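Local coordinates for glycoprotein E (Human herpesvirus 1, PDB 2GIY) that forms with gI a heterodimer that binds the Fc part of host IgG and is required for cell-to-cell spread of the virus in epithelial cells, at residues 52-57 with 86-91; 64-69 with 80-85; 69-74 with 154-159. All blocks are in the same frame, centred on the assembly; numbering follows the deposited sequence.

All three contacts lie in the C-terminal domain of the glycoprotein E ectodomain, an immunoglobulin V-type domain, and all their segments fall in the region assigned to Fc binding. Contacts 1 and 2 have centres about 8 Å apart and share a small parallel sheet: R64 N is 2.8 Å from C86 O. Contact 3 sits about 15 Å from contact 1 and 14 Å from contact 2, centre to centre. It shares C69 and helix 67-71 with contact 2, and E67 OE2 receives a bond from W159 NE1. W91 of contact 1 packs on L70 of contact 3. Contacts 1 and 3 pack on main-sheet strands 45-54 and 155-165, respectively; contact 2 closes the connecting chain on itself.

Contact 1 (52-57 with 86-91); sequences LRFDVP and CAASTW
L52 and W91 meet across a flat indole face, and F54 and A88 repeat the theme with the roles reversed. On L52 the CD1 branch does most of the touching: it stands 3.6 Å from the centroid of the six-membered ring of W91, 14° off the normal. With CG anti to the carbonyl carbon (chi1 -57°), L52 lays CD1 over the six-membered ring and CD2 over the pyrrole, where W91 CD1 is its nearest partner. W91 reaches this position because its CG lies between the backbone N and the carbonyl carbon (chi1 57°), which turns the indole toward L52 on strand 45-54.

F54 offers a face to A88 CB, which sits 3.6 Å from the ring centroid and almost exactly on its normal, a centred CH-pi contact. The same phenyl ring is also met at its edge. T90 O lies in the ring plane, 3.2 Å from F54 CE1, so a carbonyl oxygen meets the electropositive edge while a methyl takes the face. F54 CZ comes only loosely near W91 CE3, at 4.4 Å.

Around this layer the polar side chains turn elsewhere: S89 OG bonds to C78 O and T90 OG1 to P73 O, and C86 is tied to C60 by a disulfide. No hydrogen bond joins segments 52-57 and 86-91. Cohesion therefore rests on dispersion and on methyl C-H groups over aromatic faces, with the edge contact to T90 O adding an electrostatic element that would favour this rotation of F54.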
loop_
_atom_site.group_PDB
_atom_site.type_symbol
_atom_site.label_atom_id
_atom_site.label_comp_id
_atom_site.label_asym_id
_atom_site.label_seq_id
_atom_site.Cartn_x
_atom_site.Cartn_y
_atom_site.Cartn_z
ATOM N N LEU A 52 -0.588 17.034 -3.620
ATOM C CA LEU A 52 -1.071 18.031 -2.673
ATOM C C LEU A 52 0.137 18.481 -1.860
ATOM O O LEU A 52 1.017 17.676 -1.556
ATOM C CB LEU A 52 -2.126 17.419 -1.747
ATOM C CG LEU A 52 -3.339 16.798 -2.441
ATOM C CD1 LEU A 52 -4.253 16.163 -1.392
ATOM C CD2 LEU A 52 -4.084 17.865 -3.241
ATOM N N ARG A 53 0.185 19.769 -1.528
ATOM C CA ARG A 53 1.288 20.345 -0.763
ATOM C C ARG A 53 0.730 20.990 0.510
ATOM O O ARG A 53 -0.243 21.741 0.460
ATOM C CB ARG A 53 2.004 21.403 -1.618
ATOM C CG ARG A 53 3.220 22.061 -0.974
ATOM C CD ARG A 53 3.783 23.172 -1.868
ATOM N NE ARG A 53 2.762 24.176 -2.165
ATOM C CZ ARG A 53 2.961 25.284 -2.877
ATOM N NH1 ARG A 53 4.159 25.556 -3.385
ATOM N NH2 ARG A 53 1.952 26.124 -3.084
ATOM N N PHE A 54 1.350 20.701 1.647
ATOM C CA PHE A 54 0.893 21.259 2.913
ATOM C C PHE A 54 1.981 22.040 3.626
ATOM O O PHE A 54 3.125 21.586 3.739
ATOM C CB PHE A 54 0.392 20.140 3.831
ATOM C CG PHE A 54 -0.853 19.459 3.334
ATOM C CD1 PHE A 54 -2.112 19.958 3.654
ATOM C CD2 PHE A 54 -0.766 18.327 2.531
ATOM C CE1 PHE A 54 -3.272 19.339 3.178
ATOM C CE2 PHE A 54 -1.915 17.699 2.049
ATOM C CZ PHE A 54 -3.175 18.209 2.374
ATOM N N ASP A 55 1.615 23.226 4.094
ATOM C CA ASP A 55 2.534 24.079 4.833
ATOM C C ASP A 55 2.874 23.390 6.155
ATOM O O ASP A 55 2.002 22.794 6.799
ATOM C CB ASP A 55 1.870 25.432 5.113
ATOM C CG ASP A 55 2.700 26.315 6.029
ATOM O OD1 ASP A 55 3.718 26.867 5.569
ATOM O OD2 ASP A 55 2.328 26.453 7.215
ATOM N N VAL A 56 4.144 23.461 6.547
ATOM C CA VAL A 56 4.602 22.868 7.799
ATOM C C VAL A 56 5.172 23.986 8.673
ATOM O O VAL A 56 6.329 24.376 8.528
ATOM C CB VAL A 56 5.693 21.790 7.554
ATOM C CG1 VAL A 56 6.165 21.200 8.891
ATOM C CG2 VAL A 56 5.132 20.676 6.679
ATOM N N PRO A 57 4.348 24.531 9.581
ATOM C CA PRO A 57 4.812 25.611 10.455
ATOM C C PRO A 57 6.018 25.220 11.297
ATOM O O PRO A 57 6.151 24.077 11.725
ATOM C CB PRO A 57 3.589 25.908 11.317
ATOM C CG PRO A 57 2.445 25.602 10.389
ATOM C CD PRO A 57 2.902 24.301 9.756
ATOM N N CYS A 86 -1.100 22.115 12.056
ATOM C CA CYS A 86 -0.194 20.991 11.824
ATOM C C CYS A 86 -0.916 19.761 11.305
ATOM O O CYS A 86 -0.486 18.639 11.568
ATOM C CB CYS A 86 0.517 20.605 13.124
ATOM S SG CYS A 86 1.159 22.007 14.088
ATOM N N ALA A 87 -2.000 19.959 10.567
ATOM C CA ALA A 87 -2.762 18.831 10.055
ATOM C C ALA A 87 -2.991 18.873 8.552
ATOM O O ALA A 87 -3.183 19.936 7.971
ATOM C CB ALA A 87 -4.109 18.753 10.768
ATOM N N ALA A 88 -2.965 17.696 7.933
ATOM C CA ALA A 88 -3.231 17.555 6.507
ATOM C C ALA A 88 -4.536 16.761 6.500
ATOM O O ALA A 88 -4.537 15.554 6.756
ATOM C CB ALA A 88 -2.112 16.769 5.832
ATOM N N SER A 89 -5.647 17.444 6.237
ATOM C CA SER A 89 -6.957 16.792 6.260
ATOM C C SER A 89 -7.922 17.294 5.200
ATOM O O SER A 89 -9.001 16.730 5.016
ATOM C CB SER A 89 -7.601 16.992 7.633
ATOM O OG SER A 89 -7.826 18.375 7.880
ATOM N N THR A 90 -7.552 18.370 4.522
ATOM C CA THR A 90 -8.410 18.924 3.488
ATOM C C THR A 90 -7.553 19.817 2.608
ATOM O O THR A 90 -6.408 20.110 2.946
ATOM C CB THR A 90 -9.565 19.751 4.111
ATOM O OG1 THR A 90 -10.554 20.027 3.114
ATOM C CG2 THR A 90 -9.033 21.072 4.671
ATOM N N TRP A 91 -8.095 20.243 1.475
ATOM C CA TRP A 91 -7.335 21.102 0.591
ATOM C C TRP A 91 -8.237 21.884 -0.346
ATOM O O TRP A 91 -9.425 21.591 -0.487
ATOM C CB TRP A 91 -6.332 20.257 -0.216
ATOM C CG TRP A 91 -6.980 19.163 -1.020
ATOM C CD1 TRP A 91 -7.436 19.246 -2.303
ATOM C CD2 TRP A 91 -7.289 17.837 -0.570
ATOM N NE1 TRP A 91 -8.011 18.056 -2.684
ATOM C CE2 TRP A 91 -7.933 17.172 -1.638
ATOM C CE3 TRP A 91 -7.081 17.145 0.631
ATOM C CZ2 TRP A 91 -8.378 15.845 -1.540
ATOM C CZ3 TRP A 91 -7.524 15.823 0.728
ATOM C CH2 TRP A 91 -8.164 15.191 -0.353
#

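Contact 2 (64-69 with 80-85); sequences RIYESC and SPADAP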
loop_
_atom_site.group_PDB
_atom_site.type_symbol
_atom_site.label_atom_id
_atom_site.label_comp_id
_atom_site.label_asym_id
_atom_site.label_seq_id
_atom_site.Cartn_x
_atom_site.Cartn_y
_atom_site.Cartn_z
ATOM N N ARG A 64 0.291 15.970 11.177
ATOM C CA ARG A 64 -0.612 14.847 11.331
ATOM C C ARG A 64 -1.513 14.721 10.113
ATOM O O ARG A 64 -2.202 15.668 9.740
ATOM C CB ARG A 64 -1.440 15.014 12.603
ATOM C CG ARG A 64 -0.563 15.148 13.832
ATOM C CD ARG A 64 -1.312 14.887 15.113
ATOM N NE ARG A 64 -0.417 14.997 16.262
ATOM C CZ ARG A 64 -0.736 14.629 17.498
ATOM N NH1 ARG A 64 -1.936 14.123 17.750
ATOM N NH2 ARG A 64 0.145 14.769 18.481
ATOM N N ILE A 65 -1.482 13.549 9.488
ATOM C CA ILE A 65 -2.289 13.277 8.306
ATOM C C ILE A 65 -3.546 12.522 8.732
ATOM O O ILE A 65 -3.456 11.428 9.286
ATOM C CB ILE A 65 -1.490 12.416 7.276
ATOM C CG1 ILE A 65 -0.243 13.179 6.813
ATOM C CG2 ILE A 65 -2.373 12.074 6.077
ATOM C CD1 ILE A 65 0.753 12.335 6.026
ATOM N N TYR A 66 -4.711 13.121 8.498
ATOM C CA TYR A 66 -5.979 12.489 8.846
ATOM C C TYR A 66 -6.379 11.595 7.664
ATOM O O TYR A 66 -7.071 12.037 6.751
ATOM C CB TYR A 66 -7.062 13.553 9.076
ATOM C CG TYR A 66 -6.915 14.399 10.338
ATOM C CD1 TYR A 66 -5.792 14.296 11.164
ATOM C CD2 TYR A 66 -7.908 15.310 10.693
ATOM C CE1 TYR A 66 -5.668 15.092 12.322
ATOM C CE2 TYR A 66 -7.795 16.104 11.838
ATOM C CZ TYR A 66 -6.681 15.992 12.643
ATOM O OH TYR A 66 -6.589 16.789 13.765
ATOM N N GLU A 67 -5.955 10.334 7.690
ATOM C CA GLU A 67 -6.246 9.419 6.588
ATOM C C GLU A 67 -7.708 9.322 6.153
ATOM O O GLU A 67 -8.001 9.404 4.959
ATOM C CB GLU A 67 -5.712 8.019 6.907
ATOM C CG GLU A 67 -6.009 6.995 5.815
ATOM C CD GLU A 67 -5.279 5.686 6.034
ATOM O OE1 GLU A 67 -5.235 5.220 7.188
ATOM O OE2 GLU A 67 -4.756 5.121 5.049
ATOM N N SER A 68 -8.622 9.141 7.101
ATOM C CA SER A 68 -10.039 9.023 6.763
ATOM C C SER A 68 -10.546 10.275 6.061
ATOM O O SER A 68 -11.418 10.199 5.196
ATOM C CB SER A 68 -10.874 8.773 8.019
ATOM O OG SER A 68 -10.797 9.872 8.909
ATOM N N CYS A 69 -9.995 11.424 6.441
ATOM C CA CYS A 69 -10.387 12.696 5.851
ATOM C C CYS A 69 -10.049 12.823 4.368
ATOM O O CYS A 69 -10.731 13.532 3.630
ATOM C CB CYS A 69 -9.730 13.844 6.608
ATOM S SG CYS A 69 -10.605 14.303 8.135
ATOM N N SER A 80 -12.113 21.660 9.296
ATOM C CA SER A 80 -11.565 22.388 10.441
ATOM C C SER A 80 -10.857 21.400 11.361
ATOM O O SER A 80 -11.339 21.091 12.456
ATOM C CB SER A 80 -12.688 23.102 11.207
ATOM O OG SER A 80 -13.363 24.043 10.383
ATOM N N PRO A 81 -9.690 20.895 10.933
ATOM C CA PRO A 81 -8.925 19.933 11.732
ATOM C C PRO A 81 -8.542 20.423 13.121
ATOM O O PRO A 81 -8.037 21.534 13.294
ATOM C CB PRO A 81 -7.711 19.634 10.851
ATOM C CG PRO A 81 -7.522 20.909 10.097
ATOM C CD PRO A 81 -8.934 21.305 9.737
ATOM N N ALA A 82 -8.782 19.574 14.111
ATOM C CA ALA A 82 -8.485 19.912 15.494
ATOM C C ALA A 82 -7.014 20.200 15.744
ATOM O O ALA A 82 -6.681 20.977 16.630
ATOM C CB ALA A 82 -8.946 18.783 16.412
ATOM N N ASP A 83 -6.127 19.595 14.959
ATOM C CA ASP A 83 -4.704 19.789 15.191
ATOM C C ASP A 83 -4.005 21.058 14.715
ATOM O O ASP A 83 -3.046 21.005 13.943
ATOM C CB ASP A 83 -3.945 18.548 14.720
ATOM C CG ASP A 83 -4.063 17.408 15.711
ATOM O OD1 ASP A 83 -3.505 17.542 16.820
ATOM O OD2 ASP A 83 -4.725 16.396 15.400
ATOM N N ALA A 84 -4.475 22.196 15.230
ATOM C CA ALA A 84 -3.895 23.501 14.924
ATOM C C ALA A 84 -3.529 23.564 13.443
ATOM O O ALA A 84 -4.246 22.992 12.614
ATOM C CB ALA A 84 -2.676 23.707 15.818
ATOM N N PRO A 85 -2.432 24.262 13.075
ATOM C CA PRO A 85 -2.104 24.296 11.647
ATOM C C PRO A 85 -1.118 23.187 11.267
ATOM O O PRO A 85 -0.387 23.308 10.278
ATOM C CB PRO A 85 -1.482 25.674 11.482
ATOM C CG PRO A 85 -0.675 25.786 12.737
ATOM C CD PRO A 85 -1.660 25.296 13.795
#
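Y66 and D83 are joined through the phenol oxygen, which is held twice. Y66 OH gives a short bond of 2.5 Å to D83 OD2, and it accepts a longer one, 3.1 Å, from the backbone N of D83. The carboxylate is not coplanar with the ring: the two planes stand 73° apart. D83 OD2 nevertheless lies in the plane of the ring at its edge, and it is met on its anti side, 26° out of the carboxylate plane. The bond from D83 N is bent, 138° at the hydrogen, yet with the carboxylate bond it fixes where the phenol ends. The first torsion of D83 keeps the carboxylate beside its own backbone N, and both meet the hydroxyl; D83 is also the centre of an inverse gamma turn.

P81 crosses Y66 at about a right angle, its CB 3.7 Å from Y66 CE2. The proline meets this flank of the ring obliquely, whereas D83 OD2 lies nearer CE1.

R64 passes D83 from another direction. Its chain is extended from CG to NE and also crosses D83 at about a right angle, with CD 3.7 Å from OD2. The guanidinium turns a face to the carboxylate, with D83 OD1 over it, 3.9 Å from R64 NH1. That salt bridge is long and purely electrostatic, with no N-H aimed at the oxygen.

Strand 63-66, which carries both R64 and Y66, runs between strands 87-88 and 173-176 in a parallel sheet. Loop 80-85 leaves helix 76-79, which the C69-C78 disulfide ties to helix 67-71, and leads back into strand 87-88.

Contact 3 (69-74 with 154-159); sequences CLYHPQ and DHIHAW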
loop_
_atom_site.group_PDB
_atom_site.type_symbol
_atom_site.label_atom_id
_atom_site.label_comp_id
_atom_site.label_asym_id
_atom_site.label_seq_id
_atom_site.Cartn_x
_atom_site.Cartn_y
_atom_site.Cartn_z
ATOM N N CYS A 69 -9.995 11.424 6.441
ATOM C CA CYS A 69 -10.387 12.696 5.851
ATOM C C CYS A 69 -10.049 12.823 4.368
ATOM O O CYS A 69 -10.731 13.532 3.630
ATOM C CB CYS A 69 -9.730 13.844 6.608
ATOM S SG CYS A 69 -10.605 14.303 8.135
ATOM N N LEU A 70 -8.989 12.150 3.935
ATOM C CA LEU A 70 -8.601 12.213 2.532
ATOM C C LEU A 70 -9.756 11.762 1.641
ATOM O O LEU A 70 -9.932 12.274 0.535
ATOM C CB LEU A 70 -7.372 11.329 2.282
ATOM C CG LEU A 70 -6.134 11.609 3.141
ATOM C CD1 LEU A 70 -5.015 10.648 2.753
ATOM C CD2 LEU A 70 -5.677 13.053 2.947
ATOM N N TYR A 71 -10.553 10.814 2.132
ATOM C CA TYR A 71 -11.677 10.291 1.360
ATOM C C TYR A 71 -12.925 11.165 1.387
ATOM O O TYR A 71 -13.786 11.042 0.516
ATOM C CB TYR A 71 -12.022 8.875 1.827
ATOM C CG TYR A 71 -10.854 7.926 1.744
ATOM C CD1 TYR A 71 -9.958 7.798 2.803
ATOM C CD2 TYR A 71 -10.611 7.193 0.585
ATOM C CE1 TYR A 71 -8.847 6.966 2.709
ATOM C CE2 TYR A 71 -9.505 6.360 0.481
ATOM C CZ TYR A 71 -8.627 6.252 1.541
ATOM O OH TYR A 71 -7.518 5.447 1.419
ATOM N N HIS A 72 -13.029 12.034 2.389
ATOM C CA HIS A 72 -14.164 12.949 2.507
ATOM C C HIS A 72 -13.680 14.259 3.130
ATOM O O HIS A 72 -14.051 14.611 4.250
ATOM C CB HIS A 72 -15.286 12.323 3.348
ATOM C CG HIS A 72 -14.812 11.641 4.593
ATOM N ND1 HIS A 72 -14.257 12.325 5.654
ATOM C CD2 HIS A 72 -14.825 10.335 4.952
ATOM C CE1 HIS A 72 -13.951 11.469 6.615
ATOM N NE2 HIS A 72 -14.286 10.256 6.214
ATOM N N PRO A 73 -12.837 14.999 2.387
ATOM C CA PRO A 73 -12.242 16.278 2.782
ATOM C C PRO A 73 -13.230 17.415 3.020
ATOM O O PRO A 73 -12.833 18.507 3.427
ATOM C CB PRO A 73 -11.284 16.579 1.628
ATOM C CG PRO A 73 -11.994 15.987 0.453
ATOM C CD PRO A 73 -12.466 14.662 0.999
ATOM N N GLN A 74 -14.511 17.159 2.768
ATOM C CA GLN A 74 -15.539 18.178 2.955
ATOM C C GLN A 74 -16.334 18.000 4.246
ATOM O O GLN A 74 -17.260 18.765 4.513
ATOM C CB GLN A 74 -16.497 18.180 1.760
ATOM C CG GLN A 74 -15.866 18.605 0.441
ATOM C CD GLN A 74 -15.741 20.111 0.310
ATOM O OE1 GLN A 74 -16.455 20.681 -0.657
ATOM N NE2 GLN A 74 -15.016 20.757 1.067
ATOM N N ASP A 154 -12.915 9.000 -9.817
ATOM C CA ASP A 154 -13.124 9.962 -8.736
ATOM C C ASP A 154 -13.099 9.428 -7.302
ATOM O O ASP A 154 -13.604 10.081 -6.389
ATOM C CB ASP A 154 -14.427 10.728 -8.986
ATOM C CG ASP A 154 -14.462 11.381 -10.359
ATOM O OD1 ASP A 154 -13.545 12.171 -10.670
ATOM O OD2 ASP A 154 -15.404 11.100 -11.130
ATOM N N HIS A 155 -12.509 8.251 -7.102
ATOM C CA HIS A 155 -12.393 7.664 -5.763
ATOM C C HIS A 155 -10.932 7.304 -5.516
ATOM O O HIS A 155 -10.276 6.719 -6.378
ATOM C CB HIS A 155 -13.264 6.405 -5.635
ATOM C CG HIS A 155 -13.047 5.646 -4.358
ATOM N ND1 HIS A 155 -13.202 6.219 -3.113
ATOM C CD2 HIS A 155 -12.680 4.361 -4.136
ATOM C CE1 HIS A 155 -12.937 5.321 -2.180
ATOM N NE2 HIS A 155 -12.617 4.185 -2.774
ATOM N N ILE A 156 -10.413 7.655 -4.346
ATOM C CA ILE A 156 -9.019 7.354 -4.038
ATOM C C ILE A 156 -8.753 5.849 -4.005
ATOM O O ILE A 156 -9.416 5.108 -3.276
ATOM C CB ILE A 156 -8.598 7.954 -2.674
ATOM C CG1 ILE A 156 -8.680 9.481 -2.727
ATOM C CG2 ILE A 156 -7.180 7.508 -2.323
ATOM C CD1 ILE A 156 -8.345 10.157 -1.393
ATOM N N HIS A 157 -7.785 5.403 -4.804
ATOM C CA HIS A 157 -7.412 3.990 -4.852
ATOM C C HIS A 157 -6.047 3.727 -4.234
ATOM O O HIS A 157 -5.676 2.581 -3.993
ATOM C CB HIS A 157 -7.443 3.470 -6.290
ATOM C CG HIS A 157 -8.820 3.147 -6.771
ATOM N ND1 HIS A 157 -9.138 1.950 -7.375
ATOM C CD2 HIS A 157 -9.976 3.848 -6.694
ATOM C CE1 HIS A 157 -10.430 1.926 -7.647
ATOM N NE2 HIS A 157 -10.962 3.065 -7.243
ATOM N N ALA A 158 -5.302 4.795 -3.979
ATOM C CA ALA A 158 -3.989 4.688 -3.363
ATOM C C ALA A 158 -3.493 6.081 -3.025
ATOM O O ALA A 158 -3.905 7.060 -3.644
ATOM C CB ALA A 158 -2.996 4.002 -4.312
ATOM N N TRP A 159 -2.625 6.170 -2.026
ATOM C CA TRP A 159 -2.044 7.455 -1.659
ATOM C C TRP A 159 -0.766 7.238 -0.867
ATOM O O TRP A 159 -0.533 6.158 -0.311
ATOM C CB TRP A 159 -3.024 8.315 -0.843
ATOM C CG TRP A 159 -3.226 7.868 0.581
ATOM C CD1 TRP A 159 -4.107 6.924 1.029
ATOM C CD2 TRP A 159 -2.523 8.344 1.737
ATOM N NE1 TRP A 159 -3.998 6.786 2.395
ATOM C CE2 TRP A 159 -3.032 7.643 2.853
ATOM C CE3 TRP A 159 -1.511 9.292 1.937
ATOM C CZ2 TRP A 159 -2.562 7.863 4.155
ATOM C CZ3 TRP A 159 -1.045 9.510 3.233
ATOM C CH2 TRP A 159 -1.571 8.797 4.323
#
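L70 and Y71, on the short helix 67-71, pack against the start of strand 155-165 in this immunoglobulin V-type domain, where H157 and A158 both face V150 in a classic beta bulge.

The tight part is apolar. L70 CD1 lies 3.6 Å from the centroid of the six-membered ring of W159, 16° off the normal, and L70 and W159 cross at about a right angle. I156 packs next to this pair, against both L70 and Y71. Its CD1 approaches L70 O at 3.3 Å, and the same methyl lies over one face of the Y71 ring, offset toward the rim. I156 CB comes within 3.6 Å of Y71 CE2. With CG1 anti to the carbonyl carbon (chi1 -64°), I156 sends that arm toward the helix while CG2 stays near the phenol ring. L147 and W91 border L70 on the same apolar layer.

The looser side begins at H155, whose CE1 comes no closer than 4.1 Å to Y71 CD2; this imidazole is partly exposed. In the dimer H40 of the second subunit meets both rings, edge-to-face with H155 and with planes about 35° apart at Y71. Beyond Y71 the chain leaves the strand, and P73 turns to W91 and T90.

W159 NE1 bonds to E67 OE2, and beside it Y71 OH sits at the edge of the indole, 3.7 Å from W159 CD1.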